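Local structure of L-lysine 6-monooxygenase involved in desferrioxamine biosynthesis (Erwinia amylovora CFBP1430, 5O8P) at residues Asp210-Ile215 against Tyr283-Val288; Leu222-Ile225 against Arg230-Pro233. The protein is an FAD- and NADP(H)-dependent monooxygenase that probably N-hydroxylates cadaverine, an early step in making the siderophore desferrioxamine. All blocks are in the same frame, centred on the assembly; numbering follows the deposited sequence.

Interaction 1 of 2, residues Asp210-Ile215 against Tyr283-Val288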
loop_
_atom_site.group_PDB
_atom_site.type_symbol
_atom_site.label_atom_id
_atom_site.label_comp_id
_atom_site.label_asym_id
_atom_site.label_seq_id
_atom_site.Cartn_x
_atom_site.Cartn_y
_atom_site.Cartn_z
ATOM N N ASP B 210 9.174 4.015 -20.046
ATOM C CA ASP B 210 10.544 3.582 -20.344
ATOM C C ASP B 210 11.347 4.732 -20.941
ATOM O O ASP B 210 12.464 4.993 -20.507
ATOM C CB ASP B 210 10.527 2.393 -21.316
ATOM C CG ASP B 210 11.818 1.596 -21.307
ATOM O OD1 ASP B 210 12.171 1.063 -20.238
ATOM O OD2 ASP B 210 12.440 1.455 -22.386
ATOM N N LEU B 211 10.750 5.417 -21.918
ATOM C CA LEU B 211 11.381 6.550 -22.590
ATOM C C LEU B 211 11.495 7.770 -21.682
ATOM O O LEU B 211 12.512 8.462 -21.719
ATOM C CB LEU B 211 10.627 6.919 -23.884
ATOM C CG LEU B 211 10.646 5.847 -24.984
ATOM C CD1 LEU B 211 9.681 6.196 -26.110
ATOM C CD2 LEU B 211 12.047 5.658 -25.522
ATOM N N LEU B 212 10.462 8.030 -20.877
ATOM C CA LEU B 212 10.456 9.158 -19.928
ATOM C C LEU B 212 11.604 9.064 -18.924
ATOM O O LEU B 212 12.174 10.078 -18.536
ATOM C CB LEU B 212 9.120 9.240 -19.180
ATOM C CG LEU B 212 8.923 10.409 -18.201
ATOM C CD1 LEU B 212 9.127 11.753 -18.885
ATOM C CD2 LEU B 212 7.539 10.350 -17.574
ATOM N N THR B 213 11.936 7.843 -18.525
ATOM C CA THR B 213 13.079 7.575 -17.661
ATOM C C THR B 213 14.373 8.200 -18.179
ATOM O O THR B 213 15.138 8.742 -17.399
ATOM C CB THR B 213 13.249 6.052 -17.478
ATOM O OG1 THR B 213 12.100 5.533 -16.785
ATOM C CG2 THR B 213 14.513 5.705 -16.708
ATOM N N ASP B 214 14.601 8.158 -19.488
ATOM C CA ASP B 214 15.833 8.684 -20.083
ATOM C C ASP B 214 15.649 10.014 -20.832
ATOM O O ASP B 214 16.493 10.379 -21.658
ATOM C CB ASP B 214 16.438 7.634 -21.027
ATOM C CG ASP B 214 16.679 6.295 -20.351
ATOM O OD1 ASP B 214 16.991 6.255 -19.137
ATOM O OD2 ASP B 214 16.569 5.272 -21.055
ATOM N N ILE B 215 14.590 10.762 -20.537
ATOM C CA ILE B 215 14.351 12.021 -21.249
ATOM C C ILE B 215 15.443 13.042 -20.929
ATOM O O ILE B 215 15.850 13.771 -21.798
ATOM C CB ILE B 215 12.926 12.577 -20.993
ATOM C CG1 ILE B 215 12.560 13.628 -22.036
ATOM C CG2 ILE B 215 12.764 13.150 -19.591
ATOM C CD1 ILE B 215 11.112 14.081 -21.938
ATOM N N TYR B 283 2.794 9.949 -13.751
ATOM C CA TYR B 283 2.556 11.297 -13.198
ATOM C C TYR B 283 3.665 11.669 -12.230
ATOM O O TYR B 283 4.212 12.757 -12.320
ATOM C CB TYR B 283 1.196 11.437 -12.498
ATOM C CG TYR B 283 0.901 12.859 -12.140
ATOM C CD1 TYR B 283 0.292 13.706 -13.056
ATOM C CD2 TYR B 283 1.270 13.385 -10.898
ATOM C CE1 TYR B 283 0.040 15.046 -12.746
ATOM C CE2 TYR B 283 1.020 14.724 -10.575
ATOM C CZ TYR B 283 0.403 15.557 -11.506
ATOM O OH TYR B 283 0.140 16.895 -11.247
ATOM N N ASP B 284 4.004 10.754 -11.327
ATOM C CA ASP B 284 5.061 11.004 -10.352
ATOM C C ASP B 284 6.415 11.251 -11.013
ATOM O O ASP B 284 7.197 12.046 -10.514
ATOM C CB ASP B 284 5.146 9.863 -9.307
ATOM C CG ASP B 284 4.024 9.925 -8.247
ATOM O OD1 ASP B 284 3.079 10.747 -8.381
ATOM O OD2 ASP B 284 4.094 9.147 -7.264
ATOM N N LEU B 285 6.686 10.593 -12.137
ATOM C CA LEU B 285 7.957 10.790 -12.837
ATOM C C LEU B 285 7.975 12.098 -13.621
ATOM O O LEU B 285 8.994 12.769 -13.620
ATOM C CB LEU B 285 8.292 9.609 -13.745
ATOM C CG LEU B 285 9.717 9.610 -14.318
ATOM C CD1 LEU B 285 10.792 9.664 -13.240
ATOM C CD2 LEU B 285 9.909 8.379 -15.192
ATOM N N LEU B 286 6.871 12.463 -14.277
ATOM C CA LEU B 286 6.724 13.813 -14.856
ATOM C C LEU B 286 6.961 14.891 -13.791
ATOM O O LEU B 286 7.742 15.815 -14.000
ATOM C CB LEU B 286 5.343 14.013 -15.476
ATOM C CG LEU B 286 5.037 13.182 -16.721
ATOM C CD1 LEU B 286 3.558 13.221 -17.045
ATOM C CD2 LEU B 286 5.841 13.652 -17.922
ATOM N N TYR B 287 6.309 14.744 -12.645
ATOM C CA TYR B 287 6.537 15.629 -11.505
ATOM C C TYR B 287 8.037 15.732 -11.173
ATOM O O TYR B 287 8.579 16.828 -11.147
ATOM C CB TYR B 287 5.708 15.171 -10.273
ATOM C CG TYR B 287 5.722 16.139 -9.116
ATOM C CD1 TYR B 287 6.800 16.170 -8.234
ATOM C CD2 TYR B 287 4.678 17.036 -8.912
ATOM C CE1 TYR B 287 6.851 17.068 -7.185
ATOM C CE2 TYR B 287 4.714 17.946 -7.862
ATOM C CZ TYR B 287 5.807 17.956 -6.996
ATOM O OH TYR B 287 5.879 18.830 -5.935
ATOM N N VAL B 288 8.707 14.605 -10.942
ATOM C CA VAL B 288 10.134 14.626 -10.541
ATOM C C VAL B 288 11.060 15.214 -11.605
ATOM O O VAL B 288 11.986 15.968 -11.279
ATOM C CB VAL B 288 10.643 13.218 -10.144
ATOM C CG1 VAL B 288 12.170 13.177 -10.019
ATOM C CG2 VAL B 288 10.020 12.796 -8.830
#
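L212, near the C-terminal end of helix 202-213, meets L285 and L286 of helix 276-290 in an apolar helix-to-helix contact on one side of a five-stranded parallel sheet. The two backbones approach most closely at L212 and L285, with their CA atoms 7.7 Å apart. L212 and L285 reach toward each other tip to tip, and CG of L212 lies 3.8 Å from CD2 of L285. Both leucines hold CG anti to the backbone N (chi1 -177° for L212, -169° for L285), which extends each branch into the gap between the helices. L286 comes in across L212 at about a right angle, its CD2 lying 3.7 Å from CD2 of L212, so that the end of L212 is held by two successive residues of the other helix. T213 touches from the margin: its OG1 is 3.9 Å from CD2 of L285, but its polar partner is the carbonyl O of Y209 one turn back. The GxGxxA pattern of G199, G201 and A204 runs from the turn after strand 194-198 into the start of helix 202-213, consistent with the first helix of a Rossmann-type nucleotide-binding unit, while helix 276-290 precedes strand 297-300 of the same sheet. Beneath the helix pair, L212 also rests on L222 of strand 221-225 and L286 on V297. K289, one residue beyond 283-288, gives a hydrogen bond from NZ to the carbonyl O of T213. Y283 and Y287 of helix 276-290 are hydrogen-bonded through their hydroxyls to S89 and E102 of the second subunit, and L286 also packs on F424 of the third.

Interaction 2 of 2, residues Leu222-Ile225 against Arg230-Pro233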
loop_
_atom_site.group_PDB
_atom_site.type_symbol
_atom_site.label_atom_id
_atom_site.label_comp_id
_atom_site.label_asym_id
_atom_site.label_seq_id
_atom_site.Cartn_x
_atom_site.Cartn_y
_atom_site.Cartn_z
ATOM N N LEU B 222 9.112 13.974 -25.869
ATOM C CA LEU B 222 8.396 12.729 -25.662
ATOM C C LEU B 222 6.898 12.989 -25.599
ATOM O O LEU B 222 6.379 13.512 -24.610
ATOM C CB LEU B 222 8.899 12.049 -24.397
ATOM C CG LEU B 222 8.310 10.674 -24.112
ATOM C CD1 LEU B 222 8.563 9.734 -25.284
ATOM C CD2 LEU B 222 8.889 10.103 -22.823
ATOM N N ASN B 223 6.208 12.611 -26.670
ATOM C CA ASN B 223 4.783 12.873 -26.806
ATOM C C ASN B 223 3.969 11.602 -26.649
ATOM O O ASN B 223 4.493 10.499 -26.798
ATOM C CB ASN B 223 4.521 13.526 -28.153
ATOM C CG ASN B 223 5.330 14.796 -28.334
ATOM O OD1 ASN B 223 5.499 15.568 -27.394
ATOM N ND2 ASN B 223 5.841 15.007 -29.525
ATOM N N TRP B 224 2.699 11.771 -26.292
ATOM C CA TRP B 224 1.757 10.668 -26.163
ATOM C C TRP B 224 0.411 11.152 -26.653
ATOM O O TRP B 224 -0.160 12.072 -26.084
ATOM C CB TRP B 224 1.643 10.235 -24.708
ATOM C CG TRP B 224 0.976 8.904 -24.460
ATOM C CD1 TRP B 224 0.334 8.106 -25.366
ATOM C CD2 TRP B 224 0.848 8.252 -23.197
ATOM N NE1 TRP B 224 -0.131 6.980 -24.757
ATOM C CE2 TRP B 224 0.157 7.042 -23.421
ATOM C CE3 TRP B 224 1.255 8.570 -21.897
ATOM C CZ2 TRP B 224 -0.142 6.141 -22.393
ATOM C CZ3 TRP B 224 0.958 7.684 -20.865
ATOM C CH2 TRP B 224 0.268 6.473 -21.125
ATOM N N ILE B 225 -0.090 10.544 -27.717
ATOM C CA ILE B 225 -1.378 10.920 -28.287
ATOM C C ILE B 225 -2.241 9.685 -28.255
ATOM O O ILE B 225 -1.763 8.620 -28.572
ATOM C CB ILE B 225 -1.214 11.420 -29.726
ATOM C CG1 ILE B 225 -0.336 12.678 -29.725
ATOM C CG2 ILE B 225 -2.583 11.664 -30.377
ATOM C CD1 ILE B 225 0.013 13.199 -31.105
ATOM N N ARG B 230 -9.620 9.455 -21.966
ATOM C CA ARG B 230 -8.681 9.677 -20.881
ATOM C C ARG B 230 -7.619 8.600 -20.975
ATOM O O ARG B 230 -7.714 7.700 -21.817
ATOM C CB ARG B 230 -9.392 9.520 -19.538
ATOM C CG ARG B 230 -10.510 10.527 -19.273
ATOM C CD ARG B 230 -11.551 10.036 -18.274
ATOM N NE ARG B 230 -12.418 9.057 -18.914
ATOM C CZ ARG B 230 -12.565 7.781 -18.554
ATOM N NH1 ARG B 230 -11.916 7.275 -17.503
ATOM N NH2 ARG B 230 -13.370 6.994 -19.267
ATOM N N PHE B 231 -6.605 8.690 -20.115
ATOM C CA PHE B 231 -5.651 7.595 -19.928
ATOM C C PHE B 231 -6.240 6.680 -18.859
ATOM O O PHE B 231 -5.783 6.678 -17.705
ATOM C CB PHE B 231 -4.260 8.131 -19.548
ATOM C CG PHE B 231 -3.676 9.039 -20.584
ATOM C CD1 PHE B 231 -2.968 8.530 -21.662
ATOM C CD2 PHE B 231 -3.870 10.403 -20.503
ATOM C CE1 PHE B 231 -2.453 9.370 -22.630
ATOM C CE2 PHE B 231 -3.347 11.255 -21.465
ATOM C CZ PHE B 231 -2.641 10.737 -22.533
ATOM N N TYR B 232 -7.285 5.941 -19.241
ATOM C CA TYR B 232 -8.094 5.218 -18.260
ATOM C C TYR B 232 -7.325 4.050 -17.667
ATOM O O TYR B 232 -6.578 3.376 -18.370
ATOM C CB TYR B 232 -9.483 4.776 -18.795
ATOM C CG TYR B 232 -9.540 4.099 -20.155
ATOM C CD1 TYR B 232 -8.934 2.859 -20.365
ATOM C CD2 TYR B 232 -10.238 4.682 -21.224
ATOM C CE1 TYR B 232 -8.989 2.217 -21.604
ATOM C CE2 TYR B 232 -10.299 4.051 -22.468
ATOM C CZ TYR B 232 -9.669 2.817 -22.658
ATOM O OH TYR B 232 -9.711 2.179 -23.884
ATOM N N PRO B 233 -7.472 3.833 -16.354
ATOM C CA PRO B 233 -6.882 2.643 -15.762
ATOM C C PRO B 233 -7.704 1.386 -16.044
ATOM O O PRO B 233 -8.899 1.461 -16.328
ATOM C CB PRO B 233 -6.894 2.955 -14.265
ATOM C CG PRO B 233 -8.078 3.823 -14.093
ATOM C CD PRO B 233 -8.189 4.638 -15.350
#
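W224 and F231 carry nearly all of this buried contact, in which the loop that leaves strand 221-225 brings a phenyl ring back over the indole on the strand. CE1 of F231 stands over one face of W224, above the middle of the ring system, 3.5 Å from CD2 and 3.6 Å from CE2, the two atoms of the fused bond. CD1 of F231 follows over the benzene half, 3.8 Å from CZ2. The pair is a tilted edge-to-face stack: the phenyl edge is directed at the indole face, the planes meet at 52°, and the centroids of the phenyl ring and the six-membered indole ring are 4.5 Å apart. In W224, CG is anti to the backbone N (chi1 -166°), which extends the indole from the strand, and the phenyl and indole side chains slide past each other in opposite directions. F231 is the centre of an inverse gamma turn, closed by a weak hydrogen bond from N of Y232 to O of R230, 3.1 Å long. W224 is held further by a hydrogen bond from NE1 to the carbonyl O of G199 and by a ring stack with Y208. G199 belongs to the GxGxxA pattern that follows strand 194-198, and Y232, next to F231, binds NADP(+) in a structure of this protein, so the pair joins the core of a Rossmann-type sheet to a loop of the dinucleotide site. L239 of the third subunit also packs against F231. With the indole N-H satisfied by a main-chain carbonyl, the W224-F231 meeting itself is left to dispersion and to the weak attraction of phenyl C-H groups for an indole pi face.

Overall arrangement
Interactions 1 and 2 have centres 13 Å apart and belong to the same Rossmann-type part of the chain, with interaction 2 nested in the chain loop that interaction 1 closes. Helix 202-213 and strand 221-225 follow each other in the chain, joined by a short connection, and the contacts meet across it: CD1 of I215 packs 3.9 Å from CB of L222. Interaction 1 lies away from both nucleotide sites, the FAD and the NADP(+) one. Interaction 2, by contrast, includes Y232 of the NADP(+) site, and the side chain of W224 is about 6 Å from that of S200 and about 9 Å from that of S203, both of which bind NADP(+), a ligand absent from this chain; the bound FAD is about 14 Å from the W224 side chain. Both contacts touch the third subunit.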